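Local coordinates for protein putative aspartyl-tRNA synthetase (Leishmania major, PDB 6OD8) that probably catalyses the ATP-dependent attachment of L-aspartate to tRNA(Asp), as expected of a class II aminoacyl-tRNA synthetase, at residues A93-T98 and A105-R110; K238-I243 and V287-E292; L373-I378 and A390-M395; Y459-K464 and Q487-P492. All blocks are in the same frame, centred on the assembly; numbering follows the deposited sequence.

Contact 1 of 4, residues A93-T98 and A105-R110; sequences ARVSTT and AFMVLR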
loop_
_atom_site.group_PDB
_atom_site.type_symbol
_atom_site.label_atom_id
_atom_site.label_comp_id
_atom_site.label_asym_id
_atom_site.label_seq_id
_atom_site.Cartn_x
_atom_site.Cartn_y
_atom_site.Cartn_z
ATOM N N ALA A 93 5.632 -14.268 27.136
ATOM C CA ALA A 93 6.714 -14.637 26.238
ATOM C C ALA A 93 6.560 -16.080 25.773
ATOM O O ALA A 93 5.831 -16.880 26.369
ATOM C CB ALA A 93 8.083 -14.462 26.924
ATOM N N ARG A 94 7.306 -16.390 24.709
ATOM C CA ARG A 94 7.506 -17.750 24.217
ATOM C C ARG A 94 8.551 -18.482 25.042
ATOM O O ARG A 94 9.575 -17.912 25.415
ATOM C CB ARG A 94 7.984 -17.723 22.760
ATOM C CG ARG A 94 6.947 -17.257 21.777
ATOM C CD ARG A 94 6.267 -18.428 21.110
ATOM N NE ARG A 94 5.421 -17.973 20.004
ATOM C CZ ARG A 94 4.373 -18.649 19.545
ATOM N NH1 ARG A 94 4.039 -19.810 20.084
ATOM N NH2 ARG A 94 3.672 -18.172 18.526
ATOM N N VAL A 95 8.311 -19.765 25.281
ATOM C CA VAL A 95 9.301 -20.642 25.899
ATOM C C VAL A 95 10.184 -21.177 24.771
ATOM O O VAL A 95 9.770 -22.048 24.005
ATOM C CB VAL A 95 8.636 -21.775 26.678
ATOM C CG1 VAL A 95 9.680 -22.700 27.280
ATOM C CG2 VAL A 95 7.698 -21.211 27.776
ATOM N N SER A 96 11.405 -20.648 24.654
ATOM C CA SER A 96 12.320 -21.162 23.635
ATOM C C SER A 96 12.897 -22.504 24.047
ATOM O O SER A 96 12.931 -23.451 23.250
ATOM C CB SER A 96 13.468 -20.182 23.381
ATOM O OG SER A 96 13.052 -19.071 22.623
ATOM N N THR A 97 13.430 -22.571 25.264
ATOM C CA THR A 97 13.974 -23.788 25.836
ATOM C C THR A 97 13.567 -23.837 27.300
ATOM O O THR A 97 13.256 -22.808 27.913
ATOM C CB THR A 97 15.503 -23.856 25.732
ATOM O OG1 THR A 97 16.070 -22.788 26.504
ATOM C CG2 THR A 97 15.966 -23.740 24.279
ATOM N N THR A 98 13.589 -25.041 27.861
ATOM C CA THR A 98 13.333 -25.179 29.287
ATOM C C THR A 98 13.879 -26.518 29.744
ATOM O O THR A 98 13.788 -27.512 29.018
ATOM C CB THR A 98 11.836 -25.059 29.622
ATOM O OG1 THR A 98 11.661 -25.111 31.046
ATOM C CG2 THR A 98 11.045 -26.186 28.962
ATOM N N ALA A 105 15.057 -24.767 37.868
ATOM C CA ALA A 105 14.609 -24.806 36.485
ATOM C C ALA A 105 15.176 -23.600 35.748
ATOM O O ALA A 105 15.309 -22.515 36.318
ATOM C CB ALA A 105 13.081 -24.805 36.377
ATOM N N PHE A 106 15.507 -23.804 34.473
ATOM C CA PHE A 106 16.166 -22.803 33.646
ATOM C C PHE A 106 15.458 -22.739 32.308
ATOM O O PHE A 106 15.273 -23.771 31.654
ATOM C CB PHE A 106 17.647 -23.131 33.420
ATOM C CG PHE A 106 18.447 -23.202 34.687
ATOM C CD1 PHE A 106 19.108 -22.085 35.163
ATOM C CD2 PHE A 106 18.531 -24.388 35.404
ATOM C CE1 PHE A 106 19.847 -22.147 36.322
ATOM C CE2 PHE A 106 19.269 -24.459 36.568
ATOM C CZ PHE A 106 19.925 -23.335 37.028
ATOM N N MET A 107 15.091 -21.528 31.899
ATOM C CA MET A 107 14.364 -21.305 30.663
ATOM C C MET A 107 14.996 -20.142 29.916
ATOM O O MET A 107 15.648 -19.270 30.499
ATOM C CB MET A 107 12.879 -20.989 30.917
ATOM C CG MET A 107 12.192 -21.887 31.934
ATOM S SD MET A 107 10.490 -21.371 32.261
ATOM C CE MET A 107 9.735 -21.723 30.683
ATOM N N VAL A 108 14.781 -20.133 28.613
ATOM C CA VAL A 108 15.014 -18.957 27.788
ATOM C C VAL A 108 13.657 -18.528 27.269
ATOM O O VAL A 108 12.973 -19.317 26.601
ATOM C CB VAL A 108 15.979 -19.225 26.620
ATOM C CG1 VAL A 108 16.041 -17.985 25.739
ATOM C CG2 VAL A 108 17.367 -19.608 27.133
ATOM N N LEU A 109 13.261 -17.295 27.598
ATOM C CA LEU A 109 12.012 -16.709 27.126
ATOM C C LEU A 109 12.310 -15.720 26.005
ATOM O O LEU A 109 13.315 -14.999 26.045
ATOM C CB LEU A 109 11.255 -16.011 28.263
ATOM C CG LEU A 109 10.945 -16.929 29.454
ATOM C CD1 LEU A 109 10.163 -16.199 30.562
ATOM C CD2 LEU A 109 10.224 -18.195 29.016
ATOM N N ARG A 110 11.420 -15.689 25.014
ATOM C CA ARG A 110 11.665 -15.035 23.733
ATOM C C ARG A 110 10.435 -14.248 23.292
ATOM O O ARG A 110 9.300 -14.676 23.517
ATOM C CB ARG A 110 12.002 -16.092 22.675
ATOM C CG ARG A 110 12.327 -15.584 21.313
ATOM C CD ARG A 110 12.377 -16.717 20.292
ATOM N NE ARG A 110 11.071 -16.988 19.683
ATOM C CZ ARG A 110 10.413 -18.142 19.771
ATOM N NH1 ARG A 110 10.915 -19.174 20.457
ATOM N NH2 ARG A 110 9.236 -18.261 19.176
HETATM O O HOH W 1 16.892 -23.570 29.213
#
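A classic beta bulge interrupts the antiparallel hairpin of the OB-fold nucleic-acid-binding domain, where Ser96 and Thr97 together face Val108. The register proves it: Val95 pairs with Leu109 before the bulge and Thr98 with Met107 after it, a shift of one residue. Ser96 N donates to Val108 O at 2.8 Å. Val108 N instead reaches Thr97 O at 3.2 Å, coming from above the carbonyl plane, 39° out of it. With its CB turned toward the partner strand, Ser96 accepts a bond at OG from Arg110 NH1 (3.0 Å). Arg110 bends at chi3 (89°), which folds its guanidinium back across Arg94, whose CB lies over one face near the rim. The two guanidinium planes are only 16° apart, and Arg110 NH2 comes within 3.5 Å of Arg94 CD. Asp286 of the second subunit makes salt bridges to both arginines, which probably offsets their like charges, while Glu140 binds Arg110 through its carboxylate and Arg94 through its backbone O. The opposite face is mostly apolar: Met107 CE sits 3.5 Å from Val95 CG1, and Met107 CG runs alongside Thr98 OG1, itself hydrogen-bonded to Met134 O. On this same face, Val95 and Leu109 pack on Val143 of strand 142-151 and Leu109 also on Ala118 of strand 114-121, whereas on the other Thr97 and Arg110 touch helix 185-189.

Contact 2 of 4, residues K238-I243 and V287-E292; sequences KDFCEI and VPRVFE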
loop_
_atom_site.group_PDB
_atom_site.type_symbol
_atom_site.label_atom_id
_atom_site.label_comp_id
_atom_site.label_asym_id
_atom_site.label_seq_id
_atom_site.Cartn_x
_atom_site.Cartn_y
_atom_site.Cartn_z
ATOM N N LYS A 238 7.240 13.845 -2.907
ATOM C CA LYS A 238 7.331 14.427 -4.237
ATOM C C LYS A 238 5.965 14.599 -4.897
ATOM O O LYS A 238 5.898 14.741 -6.125
ATOM C CB LYS A 238 8.234 13.566 -5.124
ATOM C CG LYS A 238 9.631 13.326 -4.566
ATOM C CD LYS A 238 10.503 14.543 -4.757
ATOM C CE LYS A 238 11.910 14.309 -4.244
ATOM N NZ LYS A 238 12.724 15.548 -4.395
ATOM N N ASP A 239 4.889 14.565 -4.111
ATOM C CA ASP A 239 3.522 14.851 -4.567
ATOM C C ASP A 239 3.028 13.826 -5.594
ATOM O O ASP A 239 2.329 14.171 -6.548
ATOM C CB ASP A 239 3.420 16.280 -5.116
ATOM C CG ASP A 239 1.987 16.750 -5.271
ATOM O OD1 ASP A 239 1.719 17.487 -6.245
ATOM O OD2 ASP A 239 1.127 16.374 -4.435
ATOM N N PHE A 240 3.392 12.555 -5.401
ATOM C CA PHE A 240 2.776 11.456 -6.147
ATOM C C PHE A 240 1.518 11.020 -5.414
ATOM O O PHE A 240 1.519 10.901 -4.187
ATOM C CB PHE A 240 3.705 10.238 -6.278
ATOM C CG PHE A 240 4.805 10.404 -7.286
ATOM C CD1 PHE A 240 4.788 9.692 -8.478
ATOM C CD2 PHE A 240 5.868 11.256 -7.030
ATOM C CE1 PHE A 240 5.821 9.851 -9.417
ATOM C CE2 PHE A 240 6.890 11.426 -7.943
ATOM C CZ PHE A 240 6.866 10.717 -9.139
ATOM N N CYS A 241 0.453 10.782 -6.169
ATOM C CA CYS A 241 -0.820 10.363 -5.610
ATOM C C CYS A 241 -0.932 8.841 -5.662
ATOM O O CYS A 241 -0.567 8.214 -6.659
ATOM C CB CYS A 241 -1.948 11.028 -6.403
ATOM S SG CYS A 241 -3.623 10.710 -5.859
ATOM N N GLU A 242 -1.456 8.245 -4.588
ATOM C CA GLU A 242 -1.625 6.795 -4.582
ATOM C C GLU A 242 -2.900 6.418 -5.328
ATOM O O GLU A 242 -3.956 7.037 -5.135
ATOM C CB GLU A 242 -1.666 6.253 -3.147
ATOM C CG GLU A 242 -1.863 4.755 -3.117
ATOM C CD GLU A 242 -1.674 4.134 -1.736
ATOM O OE1 GLU A 242 -1.433 4.865 -0.754
ATOM O OE2 GLU A 242 -1.781 2.896 -1.643
ATOM N N ILE A 243 -2.810 5.388 -6.175
ATOM C CA ILE A 243 -3.981 4.899 -6.894
ATOM C C ILE A 243 -4.166 3.429 -6.576
ATOM O O ILE A 243 -3.237 2.734 -6.162
ATOM C CB ILE A 243 -3.887 5.096 -8.428
ATOM C CG1 ILE A 243 -2.675 4.333 -8.981
ATOM C CG2 ILE A 243 -3.752 6.575 -8.776
ATOM C CD1 ILE A 243 -2.657 4.284 -10.531
ATOM N N VAL A 287 -4.241 13.477 -13.427
ATOM C CA VAL A 287 -3.439 13.294 -12.217
ATOM C C VAL A 287 -1.982 13.362 -12.668
ATOM O O VAL A 287 -1.584 12.569 -13.525
ATOM C CB VAL A 287 -3.745 11.959 -11.516
ATOM C CG1 VAL A 287 -2.948 11.864 -10.218
ATOM C CG2 VAL A 287 -5.248 11.803 -11.245
ATOM N N PRO A 288 -1.157 14.276 -12.144
ATOM C CA PRO A 288 0.197 14.452 -12.707
ATOM C C PRO A 288 1.155 13.309 -12.431
ATOM O O PRO A 288 2.060 13.068 -13.241
ATOM C CB PRO A 288 0.709 15.730 -12.020
ATOM C CG PRO A 288 -0.445 16.330 -11.346
ATOM C CD PRO A 288 -1.462 15.267 -11.099
ATOM N N ARG A 289 1.028 12.628 -11.290
ATOM C CA ARG A 289 2.043 11.692 -10.798
ATOM C C ARG A 289 1.353 10.659 -9.922
ATOM O O ARG A 289 0.659 11.084 -8.988
ATOM C CB ARG A 289 3.094 12.416 -9.938
ATOM C CG ARG A 289 3.945 13.491 -10.613
ATOM C CD ARG A 289 4.689 14.338 -9.566
ATOM N NE ARG A 289 3.841 15.406 -9.034
ATOM C CZ ARG A 289 3.582 16.534 -9.697
ATOM N NH1 ARG A 289 4.113 16.740 -10.893
ATOM N NH2 ARG A 289 2.808 17.451 -9.169
ATOM N N VAL A 290 1.572 9.356 -10.154
ATOM C CA VAL A 290 0.882 8.328 -9.378
ATOM C C VAL A 290 1.847 7.224 -8.968
ATOM O O VAL A 290 2.848 6.960 -9.621
ATOM C CB VAL A 290 -0.307 7.690 -10.146
ATOM C CG1 VAL A 290 -1.398 8.717 -10.416
ATOM C CG2 VAL A 290 0.167 7.058 -11.490
ATOM N N PHE A 291 1.483 6.525 -7.900
ATOM C CA PHE A 291 2.128 5.271 -7.575
ATOM C C PHE A 291 1.073 4.285 -7.108
ATOM O O PHE A 291 -0.026 4.662 -6.689
ATOM C CB PHE A 291 3.224 5.438 -6.516
ATOM C CG PHE A 291 2.695 5.747 -5.116
ATOM C CD1 PHE A 291 2.251 4.719 -4.274
ATOM C CD2 PHE A 291 2.660 7.057 -4.655
ATOM C CE1 PHE A 291 1.773 4.998 -2.964
ATOM C CE2 PHE A 291 2.171 7.345 -3.350
ATOM C CZ PHE A 291 1.737 6.313 -2.525
ATOM N N GLU A 292 1.423 3.007 -7.185
ATOM C CA GLU A 292 0.546 1.959 -6.698
ATOM C C GLU A 292 1.381 0.870 -6.046
ATOM O O GLU A 292 2.464 0.531 -6.522
ATOM C CB GLU A 292 -0.321 1.373 -7.837
ATOM C CG GLU A 292 -1.247 0.241 -7.367
ATOM C CD GLU A 292 -2.470 0.029 -8.259
ATOM O OE1 GLU A 292 -2.533 0.547 -9.399
ATOM O OE2 GLU A 292 -3.368 -0.697 -7.819
HETATM O O HOH W 2 -0.201 13.920 -8.332
#
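Cys241 and Glu242 pair in parallel with Val290 and Phe291, forming the outermost strand, within this chain, of the class II synthetase sheet; their places in the chain are consistent with family motifs 1 and 2. The nearly straight bond from Cys241 N to Arg289 O (2.8 Å, 179°) opens the pairing, and bonds from Phe291 N to Cys241 O and from Ile243 N to Phe291 O continue it. On the Glu242 and Phe291 face, the Phe291 ring takes Glu242 CA over its centre, with Glu242 CB 3.5 Å from CZ and Phe240 CB at the ring edge. Opposite, Ile243 CG2 meets Val290 CG1 at 3.6 Å. Arg289 CB lies over one face of the Phe240 ring, toward the rim, a CH-pi contact 3.7 Å from the centroid.

Further out, Leu235 touches both phenylalanines, and Arg232 of the second subunit forms a salt bridge with Glu242. A Schellman motif ends helix 215-237 of the same chain, with Asp239 at positive phi as C-prime residue. In the conformer given, one of two, Arg289 grips Asp239 side-on, perhaps only partially: NE donates to Asp239 O from well above the carbonyl plane, and NH2 makes a salt bridge on the anti side of Asp239 OD1 at 3.1 Å.

Contact 3 of 4, residues L373-I378 and A390-M395; sequences LGVGVI and ARVHNM. With EDO (1,2-ethanediol), chain H; EDO (1,2-ethanediol), chain E.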
loop_
_atom_site.group_PDB
_atom_site.type_symbol
_atom_site.label_atom_id
_atom_site.label_comp_id
_atom_site.label_asym_id
_atom_site.label_seq_id
_atom_site.Cartn_x
_atom_site.Cartn_y
_atom_site.Cartn_z
ATOM N N LEU A 373 38.184 7.111 -13.540
ATOM C CA LEU A 373 37.744 6.602 -14.830
ATOM C C LEU A 373 37.199 7.686 -15.741
ATOM O O LEU A 373 36.848 7.386 -16.882
ATOM C CB LEU A 373 36.677 5.511 -14.655
ATOM C CG LEU A 373 37.092 4.280 -13.851
ATOM C CD1 LEU A 373 35.872 3.384 -13.665
ATOM C CD2 LEU A 373 38.200 3.534 -14.545
ATOM N N GLY A 374 37.122 8.931 -15.280
ATOM C CA GLY A 374 36.530 9.955 -16.129
ATOM C C GLY A 374 35.062 9.723 -16.419
ATOM O O GLY A 374 34.609 9.967 -17.542
ATOM N N VAL A 375 34.305 9.245 -15.424
ATOM C CA VAL A 375 32.853 9.157 -15.533
ATOM C C VAL A 375 32.277 10.563 -15.634
ATOM O O VAL A 375 32.714 11.484 -14.927
ATOM C CB VAL A 375 32.297 8.396 -14.314
ATOM C CG1 VAL A 375 30.781 8.474 -14.228
ATOM C CG2 VAL A 375 32.757 6.937 -14.353
ATOM N N GLY A 376 31.302 10.745 -16.521
ATOM C CA GLY A 376 30.691 12.053 -16.676
ATOM C C GLY A 376 29.760 12.375 -15.519
ATOM O O GLY A 376 29.360 11.504 -14.766
ATOM N N VAL A 377 29.450 13.661 -15.353
ATOM C CA VAL A 377 28.534 14.134 -14.312
ATOM C C VAL A 377 27.534 15.076 -14.971
ATOM O O VAL A 377 27.884 16.207 -15.319
ATOM C CB VAL A 377 29.257 14.838 -13.157
ATOM C CG1 VAL A 377 28.261 15.177 -12.046
ATOM C CG2 VAL A 377 30.418 13.997 -12.622
ATOM N N ILE A 378 26.283 14.623 -15.103
ATOM C CA ILE A 378 25.291 15.334 -15.915
ATOM C C ILE A 378 25.005 16.721 -15.347
ATOM O O ILE A 378 24.993 17.720 -16.077
ATOM C CB ILE A 378 24.006 14.494 -16.029
ATOM C CG1 ILE A 378 24.323 13.186 -16.756
ATOM C CG2 ILE A 378 22.881 15.299 -16.700
ATOM C CD1 ILE A 378 23.270 12.123 -16.684
ATOM N N ALA A 390 30.457 6.118 -19.260
ATOM C CA ALA A 390 29.539 6.101 -18.138
ATOM C C ALA A 390 29.370 7.499 -17.551
ATOM O O ALA A 390 30.240 8.372 -17.657
ATOM C CB ALA A 390 30.028 5.126 -17.072
ATOM N N ARG A 391 28.232 7.686 -16.879
ATOM C CA ARG A 391 27.841 8.969 -16.324
ATOM C C ARG A 391 27.129 8.733 -15.003
ATOM O O ARG A 391 26.481 7.701 -14.811
ATOM C CB ARG A 391 26.866 9.729 -17.235
ATOM C CG ARG A 391 27.476 10.362 -18.450
ATOM C CD ARG A 391 26.374 11.034 -19.266
ATOM N NE ARG A 391 26.927 11.856 -20.345
ATOM C CZ ARG A 391 27.230 11.395 -21.553
ATOM N NH1 ARG A 391 27.037 10.108 -21.840
ATOM N NH2 ARG A 391 27.737 12.222 -22.470
ATOM N N VAL A 392 27.226 9.709 -14.111
ATOM C CA VAL A 392 26.282 9.793 -13.001
ATOM C C VAL A 392 25.523 11.100 -13.161
ATOM O O VAL A 392 26.022 12.045 -13.777
ATOM C CB VAL A 392 26.978 9.714 -11.620
ATOM C CG1 VAL A 392 27.802 8.435 -11.513
ATOM C CG2 VAL A 392 27.825 10.939 -11.368
ATOM N N HIS A 393 24.290 11.143 -12.655
ATOM C CA HIS A 393 23.568 12.409 -12.694
ATOM C C HIS A 393 24.286 13.475 -11.863
ATOM O O HIS A 393 24.459 14.613 -12.317
ATOM C CB HIS A 393 22.122 12.242 -12.227
ATOM C CG HIS A 393 21.339 13.521 -12.302
ATOM N ND1 HIS A 393 21.137 14.335 -11.208
ATOM C CD2 HIS A 393 20.812 14.180 -13.362
ATOM C CE1 HIS A 393 20.468 15.412 -11.581
ATOM N NE2 HIS A 393 20.264 15.346 -12.884
ATOM N N ASN A 394 24.724 13.127 -10.648
ATOM C CA ASN A 394 25.186 14.156 -9.714
ATOM C C ASN A 394 26.147 13.557 -8.695
ATOM O O ASN A 394 26.205 12.340 -8.506
ATOM C CB ASN A 394 24.008 14.849 -8.988
ATOM C CG ASN A 394 23.248 13.915 -8.050
ATOM O OD1 ASN A 394 23.731 13.559 -6.966
ATOM N ND2 ASN A 394 22.037 13.544 -8.446
ATOM N N MET A 395 26.898 14.437 -8.030
ATOM C CA MET A 395 27.928 13.966 -7.112
ATOM C C MET A 395 27.382 13.580 -5.743
ATOM O O MET A 395 28.159 13.130 -4.892
ATOM C CB MET A 395 29.020 15.021 -6.964
ATOM C CG MET A 395 29.873 15.203 -8.222
ATOM S SD MET A 395 30.658 13.659 -8.734
ATOM C CE MET A 395 31.603 13.248 -7.265
HETATM C C1 EDO H . 19.800 10.608 -8.943
HETATM O O1 EDO H . 19.933 11.437 -7.776
HETATM C C2 EDO H . 19.244 11.392 -10.123
HETATM O O2 EDO H . 18.197 12.260 -9.676
HETATM C C1 EDO E . 23.932 6.813 -20.603
HETATM O O1 EDO E . 23.007 7.488 -19.748
HETATM C C2 EDO E . 25.311 6.774 -19.947
HETATM O O2 EDO E . 26.068 7.941 -20.286
#
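Gly376 and Val377 bridge Arg391 and Val392 in parallel, held by three backbone bonds: Gly376 N to Ala390 O (2.8 Å), Val392 N to Gly376 O and Ile378 N to Val392 O. All three are fairly straight at the hydrogen, between 164° and 167°.

The side chains divide between two faces. On one, Val377 sends CG2 across the Met395 side chain at about a right angle, 3.9 Å from SD. Bends at chi2 and chi3 of Met395 bring SD to this place. On the same side Val375 CG1 reaches Val392 CG1 at 4.0 Å, and Ile370 of helix 367-373 packs on Val392 and Met395. On the other face Gly376 leaves room for Arg391, whose extended chain passes with CG 4.0 Å from Gly376 CA before Ile378 CG1 crosses its CD. Arg391 NH1 then donates to O2 of an ethanediol probably derived from the crystallisation liquor.

Beyond the strands, Asn394 ND2 gives a bond to His393 ND1 (3.0 Å) that is almost coplanar with both ring and amide, while Asn394 OD1 accepts from Ser397 N. NE2 of the same ring makes a weak bond with Tyr68 OH of the second subunit. Using ND1 as an acceptor suggests that this nitrogen carries no proton, and the flat bond helps to fix the ring's rotation.

Contact 4 of 4, residues Y459-K464 and Q487-P492; sequences YTMECK and QRIHDP. With EDO (1,2-ethanediol), chain F; EDO (1,2-ethanediol), chain C.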
loop_
_atom_site.group_PDB
_atom_site.type_symbol
_atom_site.label_atom_id
_atom_site.label_comp_id
_atom_site.label_asym_id
_atom_site.label_seq_id
_atom_site.Cartn_x
_atom_site.Cartn_y
_atom_site.Cartn_z
ATOM N N TYR A 459 4.094 -0.370 -26.134
ATOM C CA TYR A 459 3.849 0.989 -25.644
ATOM C C TYR A 459 5.131 1.789 -25.366
ATOM O O TYR A 459 5.042 2.922 -24.887
ATOM C CB TYR A 459 2.982 0.960 -24.376
ATOM C CG TYR A 459 3.401 -0.038 -23.316
ATOM C CD1 TYR A 459 4.466 0.229 -22.453
ATOM C CD2 TYR A 459 2.729 -1.245 -23.171
ATOM C CE1 TYR A 459 4.851 -0.680 -21.499
ATOM C CE2 TYR A 459 3.104 -2.164 -22.188
ATOM C CZ TYR A 459 4.163 -1.873 -21.372
ATOM O OH TYR A 459 4.575 -2.761 -20.413
ATOM N N THR A 460 6.310 1.249 -25.671
ATOM C CA THR A 460 7.564 1.962 -25.417
ATOM C C THR A 460 7.889 2.917 -26.567
ATOM O O THR A 460 7.922 2.501 -27.731
ATOM C CB THR A 460 8.697 0.957 -25.256
ATOM O OG1 THR A 460 8.324 0.004 -24.255
ATOM C CG2 THR A 460 9.994 1.672 -24.845
ATOM N N MET A 461 8.171 4.186 -26.238
ATOM C CA MET A 461 8.534 5.177 -27.255
ATOM C C MET A 461 9.904 4.875 -27.848
ATOM O O MET A 461 10.871 4.660 -27.111
ATOM C CB MET A 461 8.530 6.589 -26.653
ATOM C CG MET A 461 8.808 7.720 -27.673
ATOM S SD MET A 461 7.412 8.061 -28.750
ATOM C CE MET A 461 6.396 9.079 -27.634
ATOM N N GLU A 462 9.986 4.856 -29.187
ATOM C CA GLU A 462 11.260 4.647 -29.873
ATOM C C GLU A 462 12.090 5.940 -29.910
ATOM O O GLU A 462 11.559 7.051 -29.851
ATOM C CB GLU A 462 11.012 4.140 -31.304
ATOM C CG GLU A 462 10.463 2.708 -31.351
ATOM C CD GLU A 462 9.716 2.385 -32.643
ATOM O OE1 GLU A 462 9.748 3.207 -33.588
ATOM O OE2 GLU A 462 9.091 1.301 -32.713
ATOM N N CYS A 463 13.417 5.788 -30.016
ATOM C CA CYS A 463 14.274 6.959 -30.188
ATOM C C CYS A 463 14.059 7.559 -31.574
ATOM O O CYS A 463 14.068 6.844 -32.581
ATOM C CB CYS A 463 15.754 6.608 -30.013
ATOM S SG CYS A 463 16.109 5.785 -28.465
ATOM N N LYS A 464 13.890 8.883 -31.611
ATOM C CA LYS A 464 13.696 9.595 -32.871
ATOM C C LYS A 464 14.889 9.428 -33.806
ATOM O O LYS A 464 14.719 9.282 -35.026
ATOM C CB LYS A 464 13.471 11.079 -32.594
ATOM C CG LYS A 464 13.002 11.843 -33.828
ATOM C CD LYS A 464 12.350 13.142 -33.470
ATOM C CE LYS A 464 11.443 13.597 -34.599
ATOM N NZ LYS A 464 12.207 13.742 -35.866
ATOM N N GLN A 487 9.761 6.086 -21.390
ATOM C CA GLN A 487 8.707 6.924 -21.943
ATOM C C GLN A 487 7.703 6.060 -22.703
ATOM O O GLN A 487 8.084 5.192 -23.507
ATOM C CB GLN A 487 9.293 7.987 -22.886
ATOM C CG GLN A 487 8.211 8.889 -23.475
ATOM C CD GLN A 487 8.734 9.940 -24.465
ATOM O OE1 GLN A 487 9.910 9.943 -24.846
ATOM N NE2 GLN A 487 7.856 10.857 -24.861
ATOM N N ARG A 488 6.412 6.328 -22.486
ATOM C CA ARG A 488 5.356 5.637 -23.213
ATOM C C ARG A 488 5.016 6.385 -24.500
ATOM O O ARG A 488 5.321 7.569 -24.658
ATOM C CB ARG A 488 4.078 5.519 -22.374
ATOM C CG ARG A 488 4.308 5.216 -20.878
ATOM C CD ARG A 488 5.080 3.922 -20.656
ATOM N NE ARG A 488 5.208 3.671 -19.215
ATOM C CZ ARG A 488 5.995 2.760 -18.654
ATOM N NH1 ARG A 488 6.796 1.968 -19.382
ATOM N NH2 ARG A 488 5.987 2.660 -17.337
ATOM N N ILE A 489 4.302 5.702 -25.388
ATOM C CA ILE A 489 3.789 6.325 -26.609
ATOM C C ILE A 489 2.445 6.952 -26.253
ATOM O O ILE A 489 1.479 6.237 -25.960
ATOM C CB ILE A 489 3.640 5.307 -27.746
ATOM C CG1 ILE A 489 5.003 4.692 -28.106
ATOM C CG2 ILE A 489 2.988 5.955 -28.974
ATOM C CD1 ILE A 489 4.933 3.630 -29.206
ATOM N N HIS A 490 2.371 8.284 -26.264
ATOM C CA HIS A 490 1.125 8.937 -25.867
ATOM C C HIS A 490 0.271 9.315 -27.069
ATOM O O HIS A 490 -0.844 9.821 -26.896
ATOM C CB HIS A 490 1.404 10.167 -24.983
ATOM C CG HIS A 490 2.259 11.199 -25.639
ATOM N ND1 HIS A 490 3.605 11.011 -25.876
ATOM C CD2 HIS A 490 1.958 12.425 -26.131
ATOM C CE1 HIS A 490 4.095 12.076 -26.486
ATOM N NE2 HIS A 490 3.115 12.945 -26.663
ATOM N N ASP A 491 0.756 9.036 -28.286
ATOM C CA ASP A 491 -0.008 9.284 -29.497
ATOM C C ASP A 491 -0.752 8.021 -29.906
ATOM O O ASP A 491 -0.102 7.001 -30.180
ATOM C CB ASP A 491 0.911 9.707 -30.636
ATOM C CG ASP A 491 0.154 9.929 -31.932
ATOM O OD1 ASP A 491 -0.444 11.007 -32.063
ATOM O OD2 ASP A 491 0.151 9.029 -32.811
ATOM N N PRO A 492 -2.086 8.056 -30.033
ATOM C CA PRO A 492 -2.827 6.816 -30.341
ATOM C C PRO A 492 -2.405 6.142 -31.637
ATOM O O PRO A 492 -2.359 4.903 -31.708
ATOM C CB PRO A 492 -4.284 7.293 -30.410
ATOM C CG PRO A 492 -4.302 8.594 -29.680
ATOM C CD PRO A 492 -2.974 9.222 -29.917
HETATM C C1 EDO F . 7.588 6.274 -33.222
HETATM O O1 EDO F . 8.881 5.802 -33.651
HETATM C C2 EDO F . 7.496 6.224 -31.692
HETATM O O2 EDO F . 7.801 4.905 -31.219
HETATM C C1 EDO C . 6.641 1.602 -35.639
HETATM O O1 EDO C . 6.640 1.462 -34.210
HETATM C C2 EDO C . 7.506 2.795 -36.049
HETATM O O2 EDO C . 8.883 2.407 -36.136
HETATM O O HOH W 3 7.806 0.714 -21.745
#
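Met461 begins its contact at CB, 3.5 Å from Gln487 O, the same oxygen that accepts a bond from Met461 N. CG stands anti to the backbone N and runs beside the Gln487 amide, 3.8 Å from OE1. Bends at chi2 (75°) and chi3 (80°) then curl the chain. SD passes Ile489 CG1 at 4.2 Å and touches a bound ethanediol. CE turns in to meet Arg488 O at 3.5 Å, and also lies against Gln487 NE2 and His490 ND1. The Gln487 amide lying against this methionine is fixed by Ser65 and Val63 of the second subunit.

A second bond runs from Ile489 N to Tyr459 O (2.9 Å), and between the two bonds the backbones of Thr460 and Arg488 are bridged; the Arg488 guanidinium pairs with Glu317. Two bonds flanking one residue pair define an isolated beta bridge, which here ties the 459-464 loop to the end of strand 480-487, just before the Asp491 N-cap of helix 492-501 in the class II catalytic fold.

Overall arrangement
Contact 1 stands apart in the OB-fold domain, its centre 48 Å from that of contact 2 and 62 Å from that of contact 4. Contacts 2 and 3 each join an outermost strand (within this chain) of one mixed sheet to its neighbour, at opposite ends of the strand order, with centres 29 Å apart; contact 4 joins loops where strand 480-487, an inner strand of that sheet, ends. Contact 4 is buried; the others are partly buried. Their chemistry differs accordingly: a bulged antiparallel pairing with arginines turned to the subunit interface in contact 1, parallel pairing in contacts 2 and 3, with a salt bridge between the two segments only in contact 2, and methionine packing in contact 4. All four reach the second subunit.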